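Local coordinates for protein cellulase (Bacillus sp. BG-CS10, PDB 5E09) that probably hydrolyses internal beta-1,4-glucosidic bonds of cellulose, as a halophilic family 5 glycoside hydrolase that carries a family 46 carbohydrate-binding module, at residues A221-Y226 with V267-F272; I60-E65 with V98-H103. All coordinates share one frame; numbering follows the deposited sequence.

Both contacts belong to the (beta/alpha)8 barrel of the family 5 catalytic domain, with centres about 15 Å apart. Contact 1 pairs neighbouring barrel strands 219-225 and 267-272; contact 2 joins the end of strand 97-100, and the loop that follows it, to the loop after strand 57-60. They meet twice. Near the C-terminal strand ends, where family 5 enzymes have their active site, E271 OE2 of contact 1 lies 3.5 Å from H103 CE1 of contact 2, and both residues also touch N148. R59, against which H103 packs, forms a salt bridge with E271. Inside the barrel, V268 CG1 approaches CE of selenomethionine M99 to 3.8 Å.

Contact 1 of 2, residues A221-Y226 with V267-F272; sequences ATVHYY and VVLGEF
E271 lies across one face of the H224 imidazole where strands 219-225 and 267-272, adjacent and parallel in the TIM barrel, reach their C-terminal ends. The E271 CG atom stands 3.6 Å from the H224 ring centroid as a CH-pi contact. Beyond it the extended chain carries the carboxylate on over the rim, with CD 3.4 Å from H224 CE1 and the two planes only 20° apart, so carboxylate and imidazole are stacked. Y226 meets the same carboxylate differently: its ring is turned 88° to it, OE1 lies at the ring edge, and the phenol OH donates to E271 OE1. The modelled OH-OE1 separation of 2.4 Å is very short and its exact value doubtful. E271 OE2 forms a salt bridge with R59, so the carboxylate is held at both oxygens; H224 ND1 bonds to E149 OE2, which fixes the ring that E271 lies on. In family 5 hydrolases the nucleophile sits at the end of the seventh strand; E271 lies at that position and is probably the nucleophile.

The other side of the sheet is mainly apolar, though Y225 OH bonds to D248 of helix 243-261. L269 CD1 packs 3.7 Å from Y225 CB and also touches V223 CG2, which in turn meets V267 CG1. L269 centres an inverse gamma turn, and G270 N still reaches V223 O. Deeper in the barrel, V268 O accepts two bonds. With T222 OG1 trans to the backbone N (chi1 -178°), the hydroxyl donates to V268 O at 2.8 Å, while V223 N approaches that oxygen from the opposite face of its carbonyl plane at 3.0 Å.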
ATOM      1  N   ALA A 221     -17.574 -10.503   4.089  1.00 38.95           N
ATOM      2  CA  ALA A 221     -16.626 -10.053   5.099  1.00 36.25           C
ATOM      3  C   ALA A 221     -15.561  -9.183   4.445  1.00 45.32           C
ATOM      4  O   ALA A 221     -15.152  -9.456   3.321  1.00 51.05           O
ATOM      5  CB  ALA A 221     -15.990 -11.245   5.804  1.00 35.60           C
ATOM      6  N   THR A 222     -15.114  -8.134   5.126  1.00 37.00           N
ATOM      7  CA  THR A 222     -14.012  -7.363   4.577  1.00 30.48           C
ATOM      8  C   THR A 222     -12.897  -7.099   5.577  1.00 44.10           C
ATOM      9  O   THR A 222     -13.139  -6.830   6.758  1.00 35.58           O
ATOM     10  CB  THR A 222     -14.476  -6.013   4.009  1.00 36.76           C
ATOM     11  OG1 THR A 222     -13.346  -5.332   3.453  1.00 41.81           O
ATOM     12  CG2 THR A 222     -15.114  -5.136   5.083  1.00 38.59           C
ATOM     13  N   VAL A 223     -11.665  -7.185   5.088  1.00 40.31           N
ATOM     14  CA  VAL A 223     -10.517  -6.830   5.915  1.00 34.91           C
ATOM     15  C   VAL A 223      -9.548  -5.988   5.098  1.00 41.49           C
ATOM     16  O   VAL A 223      -9.689  -5.874   3.876  1.00 38.90           O
ATOM     17  CB  VAL A 223      -9.793  -8.074   6.480  1.00 34.90           C
ATOM     18  CG1 VAL A 223     -10.643  -8.742   7.551  1.00 39.84           C
ATOM     19  CG2 VAL A 223      -9.450  -9.061   5.375  1.00 24.89           C
ATOM     20  N   HIS A 224      -8.583  -5.386   5.786  1.00 36.33           N
ATOM     21  CA  HIS A 224      -7.567  -4.557   5.152  1.00 37.62           C
ATOM     22  C   HIS A 224      -6.191  -5.119   5.467  1.00 38.67           C
ATOM     23  O   HIS A 224      -6.008  -5.773   6.489  1.00 41.88           O
ATOM     24  CB  HIS A 224      -7.661  -3.105   5.628  1.00 33.89           C
ATOM     25  CG  HIS A 224      -8.887  -2.391   5.155  1.00 39.78           C
ATOM     26  ND1 HIS A 224      -9.193  -1.100   5.540  1.00 39.40           N
ATOM     27  CD2 HIS A 224      -9.887  -2.781   4.331  1.00 37.12           C
ATOM     28  CE1 HIS A 224     -10.324  -0.732   4.976  1.00 33.66           C
ATOM     29  NE2 HIS A 224     -10.771  -1.732   4.237  1.00 36.13           N
ATOM     30  N   TYR A 225      -5.220  -4.857   4.598  1.00 39.95           N
ATOM     31  CA  TYR A 225      -3.869  -5.363   4.812  1.00 36.37           C
ATOM     32  C   TYR A 225      -2.818  -4.467   4.166  1.00 36.38           C
ATOM     33  O   TYR A 225      -2.913  -4.133   2.993  1.00 38.30           O
ATOM     34  CB  TYR A 225      -3.741  -6.786   4.269  1.00 29.75           C
ATOM     35  CG  TYR A 225      -2.440  -7.439   4.653  1.00 36.74           C
ATOM     36  CD1 TYR A 225      -2.249  -7.930   5.939  1.00 31.54           C
ATOM     37  CD2 TYR A 225      -1.397  -7.553   3.742  1.00 27.46           C
ATOM     38  CE1 TYR A 225      -1.065  -8.523   6.305  1.00 39.83           C
ATOM     39  CE2 TYR A 225      -0.204  -8.146   4.100  1.00 30.77           C
ATOM     40  CZ  TYR A 225      -0.045  -8.633   5.383  1.00 40.47           C
ATOM     41  OH  TYR A 225       1.136  -9.228   5.752  1.00 39.57           O
ATOM     42  N   TYR A 226      -1.805  -4.091   4.937  1.00 44.29           N
ATOM     43  CA  TYR A 226      -0.807  -3.142   4.456  1.00 37.94           C
ATOM     44  C   TYR A 226       0.607  -3.638   4.684  1.00 32.73           C
ATOM     45  O   TYR A 226       1.560  -2.865   4.636  1.00 42.87           O
ATOM     46  CB  TYR A 226      -1.006  -1.784   5.126  1.00 37.37           C
ATOM     47  CG  TYR A 226      -2.135  -1.002   4.508  1.00 52.11           C
ATOM     48  CD1 TYR A 226      -1.916  -0.204   3.389  1.00 50.91           C
ATOM     49  CD2 TYR A 226      -3.425  -1.076   5.024  1.00 37.85           C
ATOM     50  CE1 TYR A 226      -2.948   0.508   2.803  1.00 54.61           C
ATOM     51  CE2 TYR A 226      -4.466  -0.369   4.443  1.00 46.72           C
ATOM     52  CZ  TYR A 226      -4.220   0.422   3.333  1.00 45.12           C
ATOM     53  OH  TYR A 226      -5.245   1.137   2.751  1.00 55.48           O
ATOM     54  N   VAL A 267     -14.663 -13.193   1.045  1.00 38.77           N
ATOM     55  CA  VAL A 267     -13.885 -12.121   1.641  1.00 47.03           C
ATOM     56  C   VAL A 267     -13.436 -11.094   0.600  1.00 45.43           C
ATOM     57  O   VAL A 267     -13.000 -11.449  -0.497  1.00 44.07           O
ATOM     58  CB  VAL A 267     -12.647 -12.682   2.373  1.00 55.75           C
ATOM     59  CG1 VAL A 267     -11.810 -11.552   2.977  1.00 38.14           C
ATOM     60  CG2 VAL A 267     -13.073 -13.674   3.445  1.00 43.43           C
ATOM     61  N   VAL A 268     -13.579  -9.820   0.951  1.00 41.69           N
ATOM     62  CA  VAL A 268     -12.988  -8.730   0.195  1.00 39.75           C
ATOM     63  C   VAL A 268     -11.882  -8.046   1.008  1.00 37.88           C
ATOM     64  O   VAL A 268     -12.116  -7.504   2.103  1.00 36.52           O
ATOM     65  CB  VAL A 268     -14.034  -7.678  -0.223  1.00 35.36           C
ATOM     66  CG1 VAL A 268     -13.344  -6.474  -0.853  1.00 36.00           C
ATOM     67  CG2 VAL A 268     -15.049  -8.281  -1.194  1.00 36.08           C
ATOM     68  N   LEU A 269     -10.669  -8.112   0.474  1.00 31.84           N
ATOM     69  CA  LEU A 269      -9.568  -7.302   0.959  1.00 35.15           C
ATOM     70  C   LEU A 269      -9.807  -5.877   0.465  1.00 30.83           C
ATOM     71  O   LEU A 269      -9.295  -5.478  -0.575  1.00 36.02           O
ATOM     72  CB  LEU A 269      -8.227  -7.853   0.463  1.00 27.31           C
ATOM     73  CG  LEU A 269      -6.967  -7.177   1.002  1.00 33.31           C
ATOM     74  CD1 LEU A 269      -6.967  -7.203   2.521  1.00 36.13           C
ATOM     75  CD2 LEU A 269      -5.731  -7.869   0.464  1.00 31.18           C
ATOM     76  N   GLY A 270     -10.609  -5.121   1.204  1.00 32.03           N
ATOM     77  CA  GLY A 270     -11.106  -3.840   0.728  1.00 35.96           C
ATOM     78  C   GLY A 270     -10.052  -2.778   0.487  1.00 42.46           C
ATOM     79  O   GLY A 270     -10.269  -1.841  -0.286  1.00 39.95           O
ATOM     80  N   GLU A 271      -8.919  -2.909   1.170  1.00 27.11           N
ATOM     81  CA  GLU A 271      -7.763  -2.059   0.931  1.00 31.11           C
ATOM     82  C   GLU A 271      -6.494  -2.868   1.079  1.00 36.29           C
ATOM     83  O   GLU A 271      -6.361  -3.661   2.017  1.00 38.06           O
ATOM     84  CB  GLU A 271      -7.714  -0.875   1.905  1.00 35.76           C
ATOM     85  CG  GLU A 271      -8.885   0.076   1.833  1.00 39.06           C
ATOM     86  CD  GLU A 271      -8.721   1.252   2.769  1.00 47.04           C
ATOM     87  OE1 GLU A 271      -7.595   1.440   3.279  1.00 44.94           O
ATOM     88  OE2 GLU A 271      -9.714   1.980   2.999  1.00 41.83           O
ATOM     89  N   PHE A 272      -5.560  -2.677   0.156  1.00 39.52           N
ATOM     90  CA  PHE A 272      -4.207  -3.156   0.384  1.00 36.81           C
ATOM     91  C   PHE A 272      -3.211  -2.208  -0.266  1.00 36.85           C
ATOM     92  O   PHE A 272      -3.575  -1.376  -1.095  1.00 36.15           O
ATOM     93  CB  PHE A 272      -4.028  -4.598  -0.115  1.00 37.43           C
ATOM     94  CG  PHE A 272      -3.964  -4.736  -1.608  1.00 39.48           C
ATOM     95  CD1 PHE A 272      -5.125  -4.816  -2.363  1.00 35.89           C
ATOM     96  CD2 PHE A 272      -2.743  -4.821  -2.255  1.00 36.08           C
ATOM     97  CE1 PHE A 272      -5.067  -4.957  -3.734  1.00 38.98           C
ATOM     98  CE2 PHE A 272      -2.679  -4.962  -3.632  1.00 39.54           C
ATOM     99  CZ  PHE A 272      -3.842  -5.029  -4.372  1.00 33.26           C
TER

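Contact 2 of 2, residues I60-E65 with V98-H103; sequences IPVTWE and VMLNLH
I60 and V98 touch through their methyls, CD1 to CG1 at 3.7 Å, at the start of a contact between the second and third beta-strand regions of the TIM barrel. I60 N donates an almost straight bond to the carbonyl oxygen of selenomethionine M99, and beyond it side-chain bonds largely take the place of regular strand pairing. N101 takes over: its OD1 accepts V62 N at 3.0 Å from a donor tilted out of the amide plane.

H103 faces the loop 60-65 with its ring. P61 CB lies over one face, 3.6 Å from the H103 centroid, a CH-pi contact shifted toward the rim near ND1. In the plane of the same ring, N101 ND2 donates to H103 ND1 at 3.1 Å. Face and edge are thus both engaged, which restrains rotation of the imidazole, while H103 N makes a weak bond to V62 O.

W64 closes the far end. Its CG is trans to its own carbonyl carbon (chi1 -60°), a setting that brings the indole back toward 98-103, where NE1 donates to N101 O at 2.9 Å, in the carbonyl plane and on a lone pair. L102 CD2 packs 3.3 Å from W64 CD1, the two side chains crossing at about a right angle, and L102 continues onto helix 117-134.

N101 therefore serves both segments: OD1 and O accept from the loop 60-65, and ND2 orients H103 and also makes a weak bond to E145, so one buried amide residue couples the tryptophan at the loop's far end to a histidine beside R59 and N148.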
ATOM      1  N   ILE A  60     -15.675   3.184  -3.548  1.00 38.39           N
ATOM      2  CA  ILE A  60     -15.789   4.626  -3.459  1.00 42.76           C
ATOM      3  C   ILE A  60     -15.967   5.022  -2.000  1.00 34.62           C
ATOM      4  O   ILE A  60     -17.090   5.068  -1.489  1.00 39.53           O
ATOM      5  CB  ILE A  60     -16.955   5.157  -4.312  1.00 36.98           C
ATOM      6  CG1 ILE A  60     -16.754   4.755  -5.772  1.00 39.51           C
ATOM      7  CG2 ILE A  60     -17.040   6.670  -4.218  1.00 33.67           C
ATOM      8  CD1 ILE A  60     -17.910   5.124  -6.663  1.00 50.90           C
ATOM      9  N   PRO A  61     -14.845   5.276  -1.313  1.00 27.84           N
ATOM     10  CA  PRO A  61     -14.903   5.738   0.074  1.00 38.81           C
ATOM     11  C   PRO A  61     -15.503   7.133   0.141  1.00 34.47           C
ATOM     12  O   PRO A  61     -15.125   8.012  -0.636  1.00 41.32           O
ATOM     13  CB  PRO A  61     -13.435   5.747   0.520  1.00 30.33           C
ATOM     14  CG  PRO A  61     -12.638   5.737  -0.731  1.00 37.68           C
ATOM     15  CD  PRO A  61     -13.466   5.021  -1.759  1.00 37.22           C
ATOM     16  N   VAL A  62     -16.449   7.332   1.047  1.00 40.89           N
ATOM     17  CA  VAL A  62     -17.035   8.650   1.239  1.00 33.85           C
ATOM     18  C   VAL A  62     -17.051   9.037   2.710  1.00 34.12           C
ATOM     19  O   VAL A  62     -17.525   8.279   3.553  1.00 42.42           O
ATOM     20  CB  VAL A  62     -18.468   8.720   0.692  1.00 37.68           C
ATOM     21  CG1 VAL A  62     -18.998  10.139   0.814  1.00 34.98           C
ATOM     22  CG2 VAL A  62     -18.512   8.258  -0.760  1.00 37.51           C
ATOM     23  N   THR A  63     -16.513  10.212   3.013  1.00 39.86           N
ATOM     24  CA  THR A  63     -16.655  10.801   4.336  1.00 35.54           C
ATOM     25  C   THR A  63     -17.811  11.793   4.285  1.00 45.91           C
ATOM     26  O   THR A  63     -17.826  12.691   3.438  1.00 46.53           O
ATOM     27  CB  THR A  63     -15.366  11.500   4.796  1.00 39.94           C
ATOM     28  OG1 THR A  63     -14.313  10.532   4.893  1.00 41.40           O
ATOM     29  CG2 THR A  63     -15.565  12.155   6.154  1.00 30.08           C
ATOM     30  N   TRP A  64     -18.779  11.622   5.182  1.00 44.84           N
ATOM     31  CA  TRP A  64     -20.051  12.338   5.088  1.00 38.26           C
ATOM     32  C   TRP A  64     -20.205  13.509   6.053  1.00 43.39           C
ATOM     33  O   TRP A  64     -21.006  14.404   5.796  1.00 38.73           O
ATOM     34  CB  TRP A  64     -21.214  11.369   5.321  1.00 35.61           C
ATOM     35  CG  TRP A  64     -21.267  10.245   4.343  1.00 36.59           C
ATOM     36  CD1 TRP A  64     -20.753   8.997   4.505  1.00 38.99           C
ATOM     37  CD2 TRP A  64     -21.870  10.271   3.044  1.00 37.44           C
ATOM     38  NE1 TRP A  64     -20.997   8.238   3.388  1.00 39.97           N
ATOM     39  CE2 TRP A  64     -21.681   8.995   2.481  1.00 38.34           C
ATOM     40  CE3 TRP A  64     -22.545  11.247   2.310  1.00 41.05           C
ATOM     41  CZ2 TRP A  64     -22.146   8.675   1.205  1.00 51.67           C
ATOM     42  CZ3 TRP A  64     -23.007  10.926   1.051  1.00 36.63           C
ATOM     43  CH2 TRP A  64     -22.803   9.652   0.507  1.00 43.38           C
ATOM     44  N   GLU A  65     -19.453  13.495   7.154  1.00 38.02           N
ATOM     45  CA  GLU A  65     -19.682  14.419   8.271  1.00 47.17           C
ATOM     46  C   GLU A  65     -19.819  15.890   7.882  1.00 49.23           C
ATOM     47  O   GLU A  65     -20.707  16.588   8.375  1.00 67.31           O
ATOM     48  CB  GLU A  65     -18.558  14.304   9.298  1.00 51.67           C
ATOM     49  CG  GLU A  65     -18.741  15.255  10.474  1.00 52.51           C
ATOM     50  CD  GLU A  65     -17.430  15.766  11.023  1.00 67.47           C
ATOM     51  OE1 GLU A  65     -16.692  14.971  11.640  1.00 77.81           O
ATOM     52  OE2 GLU A  65     -17.131  16.964  10.835  1.00 92.24           O
ATOM     53  N   VAL A  98     -19.545  -1.750  -7.660  1.00 43.65           N
ATOM     54  CA  VAL A  98     -19.226  -0.589  -6.829  1.00 34.73           C
ATOM     55  C   VAL A  98     -19.475  -0.879  -5.346  1.00 46.19           C
ATOM     56  O   VAL A  98     -20.481  -1.487  -4.994  1.00 39.21           O
ATOM     57  CB  VAL A  98     -20.056   0.641  -7.248  1.00 39.38           C
ATOM     58  CG1 VAL A  98     -19.710   1.853  -6.382  1.00 32.83           C
ATOM     59  CG2 VAL A  98     -19.829   0.947  -8.715  1.00 41.70           C
HETATM   60  N   MSE A  99     -18.544  -0.464  -4.489  1.00 39.86           N
HETATM   61  CA  MSE A  99     -18.729  -0.544  -3.042  1.00 49.22           C
HETATM   62  C   MSE A  99     -18.774   0.867  -2.466  1.00 46.21           C
HETATM   63  O   MSE A  99     -17.868   1.670  -2.710  1.00 41.09           O
HETATM   64  CB  MSE A  99     -17.610  -1.359  -2.369  1.00 38.55           C
HETATM   65  CG  MSE A  99     -17.742  -1.428  -0.841  1.00 41.91           C
HETATM   66 SE   MSE A  99     -16.344  -2.425   0.105  0.56 38.75          SE
HETATM   67  CE  MSE A  99     -16.219  -3.958  -1.111  1.00 29.33           C
ATOM     68  N   LEU A 100     -19.832   1.169  -1.715  1.00 48.77           N
ATOM     69  CA  LEU A 100     -20.010   2.498  -1.115  1.00 37.97           C
ATOM     70  C   LEU A 100     -20.056   2.420   0.415  1.00 39.88           C
ATOM     71  O   LEU A 100     -20.671   1.503   0.970  1.00 45.23           O
ATOM     72  CB  LEU A 100     -21.288   3.145  -1.644  1.00 31.60           C
ATOM     73  CG  LEU A 100     -21.644   4.523  -1.091  1.00 40.19           C
ATOM     74  CD1 LEU A 100     -20.658   5.557  -1.591  1.00 39.80           C
ATOM     75  CD2 LEU A 100     -23.072   4.914  -1.453  1.00 42.93           C
ATOM     76  N   ASN A 101     -19.414   3.367   1.102  1.00 40.56           N
ATOM     77  CA  ASN A 101     -19.374   3.315   2.568  1.00 37.24           C
ATOM     78  C   ASN A 101     -19.572   4.635   3.307  1.00 35.92           C
ATOM     79  O   ASN A 101     -19.882   5.663   2.707  1.00 39.23           O
ATOM     80  CB  ASN A 101     -18.046   2.694   3.034  1.00 30.73           C
ATOM     81  CG  ASN A 101     -16.830   3.603   2.838  1.00 41.12           C
ATOM     82  OD1 ASN A 101     -16.941   4.818   2.631  1.00 36.06           O
ATOM     83  ND2 ASN A 101     -15.648   3.002   2.930  1.00 33.60           N
ATOM     84  N   LEU A 102     -19.197   4.574   4.583  1.00 34.07           N
ATOM     85  CA  LEU A 102     -19.077   5.692   5.495  1.00 38.49           C
ATOM     86  C   LEU A 102     -17.567   5.494   5.684  1.00 43.17           C
ATOM     87  O   LEU A 102     -17.145   4.373   5.966  1.00 40.35           O
ATOM     88  CB  LEU A 102     -19.828   5.427   6.793  1.00 33.79           C
ATOM     89  CG  LEU A 102     -21.333   5.186   6.668  1.00 47.79           C
ATOM     90  CD1 LEU A 102     -21.940   4.859   8.024  1.00 45.36           C
ATOM     91  CD2 LEU A 102     -22.020   6.393   6.047  1.00 30.80           C
ATOM     92  N   HIS A 103     -16.771   6.540   5.559  1.00 35.44           N
ATOM     93  CA  HIS A 103     -15.336   6.375   5.685  1.00 41.26           C
ATOM     94  C   HIS A 103     -14.659   6.966   6.906  1.00 35.14           C
ATOM     95  O   HIS A 103     -14.575   6.318   7.899  1.00 46.27           O
ATOM     96  CB  HIS A 103     -14.640   6.819   4.414  1.00 31.84           C
ATOM     97  CG  HIS A 103     -13.332   6.150   4.178  1.00 42.41           C
ATOM     98  ND1 HIS A 103     -13.233   4.868   3.709  1.00 40.40           N
ATOM     99  CD2 HIS A 103     -12.070   6.590   4.331  1.00 35.94           C
ATOM    100  CE1 HIS A 103     -11.969   4.542   3.594  1.00 37.81           C
ATOM    101  NE2 HIS A 103     -11.242   5.576   3.953  1.00 36.97           N
TER